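Local atomic coordinates of C protein alpha-antigen (Streptococcus agalactiae, PDB entry 1YWM), a protein that may play a role in both virulence and immunity as a cell-wall-anchored surface antigen, of which this chain is the N-terminal domain. Residues 33-37 with 161-165; 129-133 with 178-182. All blocks are in the same frame, centred on the assembly; numbering follows the deposited sequence.

The two contacts sit in different parts of an elongated chain, their centres about 22 Å apart. Contact 1 is the more central, about 6 Å from the centre of the chain, and joins the beta-sandwich region to the end of helix 144-163. Contact 2, about 19 Å from that centre, lies within the three-helix bundle and pairs helices 124-137 and 168-182. Both are partly buried and similar in area (298 and 312 Å²), yet contact 1 works largely through backbone carbonyls, a lysine and a proline, whereas contact 2 combines apolar packing with a polar margin. Helix 144-163 connects them: Ile-161 CD1 lies 4.2 Å from Ile-130 CD1.

Contact 1. Residues 33-37 with 161-165; sequences TKNIQ and IDNNP
The backbones of 33-37 and 161-165 come closest at Lys-34 and Asn-164, whose CA atoms are 5.1 Å apart, where the loop leading into strand 36-37 of the fibronectin-like beta sandwich meets the C-terminal end of helix 144-163 from the three-helix bundle. The contact therefore belongs to the junction between the two parts of the domain. Lys-34 runs along the helix end: with CG anti to the backbone N (chi1 -179°) and bends at chi2 and chi4, its chain passes the carbonyls of 161-163. Its NZ donates to Asp-162 O at 3.1 Å, coming from above the carbonyl plane, 58° out of it, with a C=O...N angle of 112°. The positive charge beside these carbonyls would probably interact favourably with the negative end of the helix dipole. The carboxylate of Asp-162 is engaged by Arg-127 and Lys-158 instead. Asn-164 is the first residue to leave helical geometry, and Pro-165 follows with its ring against the loop. Ring carbons CB and CD of Pro-165 make van der Waals contacts with two successive carbonyls, Lys-34 O (3.3 Å from CB) and Thr-33 O (3.4 Å from CD). Tyr-42 of strand 40-44 touches both Pro-165 and Gln-37. Water 1 donates to Asn-163 O at 2.8 Å and makes a weak bond to Thr-33 OG1. At the strand end, the extended Gln-37 chain places NE2 3.4 Å from Pro-165 CG.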
loop_
_atom_site.group_PDB
_atom_site.type_symbol
_atom_site.label_atom_id
_atom_site.label_comp_id
_atom_site.label_asym_id
_atom_site.label_seq_id
_atom_site.Cartn_x
_atom_site.Cartn_y
_atom_site.Cartn_z
ATOM N N THR A 33 -1.673 -10.185 2.720
ATOM C CA THR A 33 -0.427 -9.564 3.155
ATOM C C THR A 33 -0.144 -8.191 2.552
ATOM O O THR A 33 0.592 -7.403 3.179
ATOM C CB THR A 33 0.794 -10.493 2.955
ATOM O OG1 THR A 33 0.767 -11.045 1.636
ATOM C CG2 THR A 33 0.704 -11.684 3.886
ATOM N N LYS A 34 -0.708 -7.882 1.380
ATOM C CA LYS A 34 -0.570 -6.498 0.892
ATOM C C LYS A 34 -1.148 -5.458 1.896
ATOM O O LYS A 34 -0.633 -4.338 2.010
ATOM C CB LYS A 34 -1.191 -6.324 -0.498
ATOM C CG LYS A 34 -1.060 -4.938 -1.069
ATOM C CD LYS A 34 0.413 -4.502 -1.236
ATOM C CE LYS A 34 0.528 -3.110 -1.878
ATOM N NZ LYS A 34 0.029 -3.051 -3.319
ATOM N N ASN A 35 -2.202 -5.835 2.625
ATOM C CA ASN A 35 -2.935 -4.896 3.467
ATOM C C ASN A 35 -2.879 -5.131 4.981
ATOM O O ASN A 35 -3.172 -4.224 5.746
ATOM C CB ASN A 35 -4.401 -4.818 3.001
ATOM C CG ASN A 35 -4.522 -4.352 1.571
ATOM O OD1 ASN A 35 -4.757 -5.166 0.667
ATOM N ND2 ASN A 35 -4.337 -3.041 1.346
ATOM N N ILE A 36 -2.554 -6.355 5.387
ATOM C CA ILE A 36 -2.516 -6.757 6.791
ATOM C C ILE A 36 -1.106 -7.241 7.128
ATOM O O ILE A 36 -0.601 -8.200 6.516
ATOM C CB ILE A 36 -3.550 -7.906 7.069
ATOM C CG1 ILE A 36 -4.963 -7.526 6.599
ATOM C CG2 ILE A 36 -3.540 -8.284 8.535
ATOM C CD1 ILE A 36 -5.584 -6.256 7.285
ATOM N N GLN A 37 -0.463 -6.548 8.060
ATOM C CA GLN A 37 0.836 -6.951 8.588
ATOM C C GLN A 37 0.892 -6.685 10.082
ATOM O O GLN A 37 0.508 -5.598 10.529
ATOM C CB GLN A 37 1.946 -6.151 7.919
ATOM C CG GLN A 37 3.339 -6.690 8.188
ATOM C CD GLN A 37 4.379 -5.909 7.435
ATOM O OE1 GLN A 37 5.125 -5.133 8.026
ATOM N NE2 GLN A 37 4.416 -6.086 6.124
ATOM N N ILE A 161 6.835 -2.548 -3.667
ATOM C CA ILE A 161 5.628 -1.778 -3.414
ATOM C C ILE A 161 4.383 -2.486 -3.949
ATOM O O ILE A 161 3.279 -2.230 -3.460
ATOM C CB ILE A 161 5.730 -0.311 -3.887
ATOM C CG1 ILE A 161 5.899 -0.207 -5.422
ATOM C CG2 ILE A 161 6.846 0.446 -3.078
ATOM C CD1 ILE A 161 5.843 1.259 -5.946
ATOM N N ASP A 162 4.550 -3.382 -4.921
ATOM C CA ASP A 162 3.395 -4.123 -5.438
ATOM C C ASP A 162 2.941 -5.129 -4.394
ATOM O O ASP A 162 1.761 -5.436 -4.275
ATOM C CB ASP A 162 3.726 -4.866 -6.745
ATOM C CG ASP A 162 3.712 -3.954 -7.953
ATOM O OD1 ASP A 162 4.191 -4.375 -9.034
ATOM O OD2 ASP A 162 3.232 -2.809 -7.919
ATOM N N ASN A 163 3.891 -5.663 -3.669
ATOM C CA ASN A 163 3.610 -6.793 -2.775
ATOM C C ASN A 163 3.467 -6.446 -1.300
ATOM O O ASN A 163 2.766 -7.138 -0.568
ATOM C CB ASN A 163 4.675 -7.874 -2.969
ATOM C CG ASN A 163 4.559 -8.558 -4.346
ATOM O OD1 ASN A 163 3.468 -8.684 -4.895
ATOM N ND2 ASN A 163 5.677 -9.018 -4.879
ATOM N N ASN A 164 4.112 -5.370 -0.870
ATOM C CA ASN A 164 4.332 -5.148 0.566
ATOM C C ASN A 164 3.838 -3.776 0.982
ATOM O O ASN A 164 4.041 -2.782 0.266
ATOM C CB ASN A 164 5.823 -5.309 0.951
ATOM C CG ASN A 164 6.409 -6.640 0.545
ATOM O OD1 ASN A 164 5.863 -7.711 0.837
ATOM N ND2 ASN A 164 7.579 -6.588 -0.109
ATOM N N PRO A 165 3.153 -3.698 2.126
ATOM C CA PRO A 165 2.654 -2.406 2.605
ATOM C C PRO A 165 3.799 -1.530 3.104
ATOM O O PRO A 165 4.785 -2.060 3.608
ATOM C CB PRO A 165 1.726 -2.787 3.777
ATOM C CG PRO A 165 2.277 -4.112 4.273
ATOM C CD PRO A 165 2.817 -4.813 3.038
HETATM O O HOH W 1 1.477 -9.498 -1.195
#

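Contact 2. Residues 129-133 with 178-182. With GOL (glycerol), chain D.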
loop_
_atom_site.group_PDB
_atom_site.type_symbol
_atom_site.label_atom_id
_atom_site.label_comp_id
_atom_site.label_asym_id
_atom_site.label_seq_id
_atom_site.Cartn_x
_atom_site.Cartn_y
_atom_site.Cartn_z
ATOM N N LYS A 129 7.246 8.393 -10.924
ATOM C CA LYS A 129 8.699 8.587 -10.995
ATOM C C LYS A 129 9.408 7.363 -11.576
ATOM O O LYS A 129 10.327 7.474 -12.416
ATOM C CB LYS A 129 9.279 8.946 -9.620
ATOM C CG LYS A 129 10.706 9.447 -9.657
ATOM C CD LYS A 129 10.802 10.772 -10.460
ATOM C CE LYS A 129 12.145 11.466 -10.309
ATOM N NZ LYS A 129 13.299 10.556 -10.599
ATOM N N ILE A 130 9.025 6.191 -11.099
ATOM C CA ILE A 130 9.602 4.975 -11.617
ATOM C C ILE A 130 9.389 4.850 -13.121
ATOM O O ILE A 130 10.322 4.475 -13.846
ATOM C CB ILE A 130 9.051 3.719 -10.881
ATOM C CG1 ILE A 130 9.634 3.622 -9.463
ATOM C CG2 ILE A 130 9.386 2.446 -11.718
ATOM C CD1 ILE A 130 8.889 2.565 -8.557
ATOM N N GLU A 131 8.181 5.162 -13.604
ATOM C CA GLU A 131 7.905 5.041 -15.052
ATOM C C GLU A 131 8.691 6.083 -15.845
ATOM O O GLU A 131 9.140 5.804 -16.954
ATOM C CB GLU A 131 6.394 5.165 -15.365
ATOM C CG GLU A 131 5.565 3.950 -14.894
ATOM C CD GLU A 131 6.178 2.608 -15.301
ATOM O OE1 GLU A 131 6.395 1.729 -14.406
ATOM O OE2 GLU A 131 6.455 2.439 -16.520
ATOM N N GLU A 132 8.888 7.258 -15.263
ATOM C CA GLU A 132 9.678 8.308 -15.934
ATOM C C GLU A 132 11.148 7.895 -16.088
ATOM O O GLU A 132 11.753 8.088 -17.171
ATOM C CB GLU A 132 9.545 9.629 -15.199
ATOM C CG GLU A 132 8.105 10.158 -15.225
ATOM C CD GLU A 132 7.839 11.257 -14.213
ATOM O OE1 GLU A 132 6.728 11.815 -14.251
ATOM O OE2 GLU A 132 8.716 11.549 -13.362
ATOM N N VAL A 133 11.718 7.295 -15.043
ATOM C CA VAL A 133 13.121 6.839 -15.113
ATOM C C VAL A 133 13.226 5.649 -16.066
ATOM O O VAL A 133 14.193 5.525 -16.814
ATOM C CB VAL A 133 13.704 6.512 -13.716
ATOM C CG1 VAL A 133 15.143 5.944 -13.802
ATOM C CG2 VAL A 133 13.644 7.757 -12.811
ATOM N N VAL A 178 15.069 6.201 -6.217
ATOM C CA VAL A 178 14.784 6.166 -7.663
ATOM C C VAL A 178 15.538 7.313 -8.341
ATOM O O VAL A 178 16.120 7.135 -9.416
ATOM C CB VAL A 178 13.262 6.226 -7.947
ATOM C CG1 VAL A 178 12.958 6.481 -9.460
ATOM C CG2 VAL A 178 12.596 4.879 -7.531
ATOM N N ASN A 179 15.518 8.497 -7.722
ATOM C CA ASN A 179 16.280 9.634 -8.249
ATOM C C ASN A 179 17.762 9.328 -8.345
ATOM O O ASN A 179 18.426 9.721 -9.335
ATOM C CB ASN A 179 16.135 10.859 -7.346
ATOM C CG ASN A 179 14.726 11.348 -7.241
ATOM O OD1 ASN A 179 13.916 11.132 -8.134
ATOM N ND2 ASN A 179 14.417 12.039 -6.136
ATOM N N GLU A 180 18.286 8.664 -7.306
ATOM C CA GLU A 180 19.679 8.235 -7.265
ATOM C C GLU A 180 20.028 7.170 -8.307
ATOM O O GLU A 180 21.089 7.256 -8.955
ATOM C CB GLU A 180 20.077 7.756 -5.854
ATOM C CG GLU A 180 20.188 8.904 -4.850
ATOM C CD GLU A 180 21.229 9.954 -5.278
ATOM O OE1 GLU A 180 22.358 9.550 -5.647
ATOM O OE2 GLU A 180 20.910 11.166 -5.267
ATOM N N LEU A 181 19.165 6.165 -8.462
ATOM C CA LEU A 181 19.328 5.174 -9.538
ATOM C C LEU A 181 19.457 5.826 -10.928
ATOM O O LEU A 181 20.292 5.420 -11.755
ATOM C CB LEU A 181 18.153 4.164 -9.567
ATOM C CG LEU A 181 18.192 3.019 -8.533
ATOM C CD1 LEU A 181 16.768 2.387 -8.393
ATOM C CD2 LEU A 181 19.232 1.968 -8.917
ATOM N N GLU A 182 18.624 6.814 -11.195
ATOM C CA GLU A 182 18.639 7.481 -12.500
ATOM C C GLU A 182 20.001 8.108 -12.778
ATOM O O GLU A 182 20.456 8.139 -13.910
ATOM C CB GLU A 182 17.529 8.526 -12.590
ATOM C CG GLU A 182 17.412 9.152 -13.984
ATOM C CD GLU A 182 16.197 10.036 -14.128
ATOM O OE1 GLU A 182 15.456 9.898 -15.137
ATOM O OE2 GLU A 182 15.990 10.852 -13.220
HETATM C C1 GOL D . 12.988 11.910 -16.260
HETATM O O1 GOL D . 14.277 12.471 -16.195
HETATM C C2 GOL D . 12.225 12.220 -14.981
HETATM O O2 GOL D . 12.491 13.539 -14.544
HETATM C C3 GOL D . 12.659 11.202 -13.939
HETATM O O3 GOL D . 13.521 11.811 -13.000
#
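Val-178 projects from helix 168-182 against the side chains of Lys-129, Ile-130 and Val-133, while the axes of the two helical segments run almost parallel, 5° apart in direction and 10.1 Å apart at closest approach. This is the tightly packed part. The valine's two methyls divide the work: CG1 meets Val-133 CG2 at 3.7 Å and also the aliphatic CG of Lys-129, whereas CG2 reaches Ile-130 CG1 at 3.8 Å, the isoleucine crossing at about a right angle. Ile-157 of helix 144-163 touches both Ile-130 and Val-178, and Val-150 and Leu-154 touch Val-133, so the middle helix of the bundle also packs on this apolar layer.

The other side is polar and more open. Glu-182 CB packs on Val-133 CG1 at 3.7 Å. A chi1 of -174° turns CG of Glu-182 opposite its own amide nitrogen, also beside CG1, and the extended chain brings the carboxylate against Val-133 CG2, 3.6 Å from OE1. The Lys-129 chain kinks twice, at its second and fourth torsions, bringing NZ near this group, but the salt bridge to Glu-182 OE2 is long, 3.8 Å. A glycerol, probably from the crystallisation liquor, fits between the charges: its O3 accepts from Lys-129 NZ and donates to Glu-182 OE2, both at 2.7 Å, and its O1 donates to OE1. Asn-136 ND2 also bonds to Glu-182 OE1. Buried aliphatic residues flanked by charged ones, on first and third helices running in the same direction, are characteristic of an up-down-up antiparallel three-helix bundle.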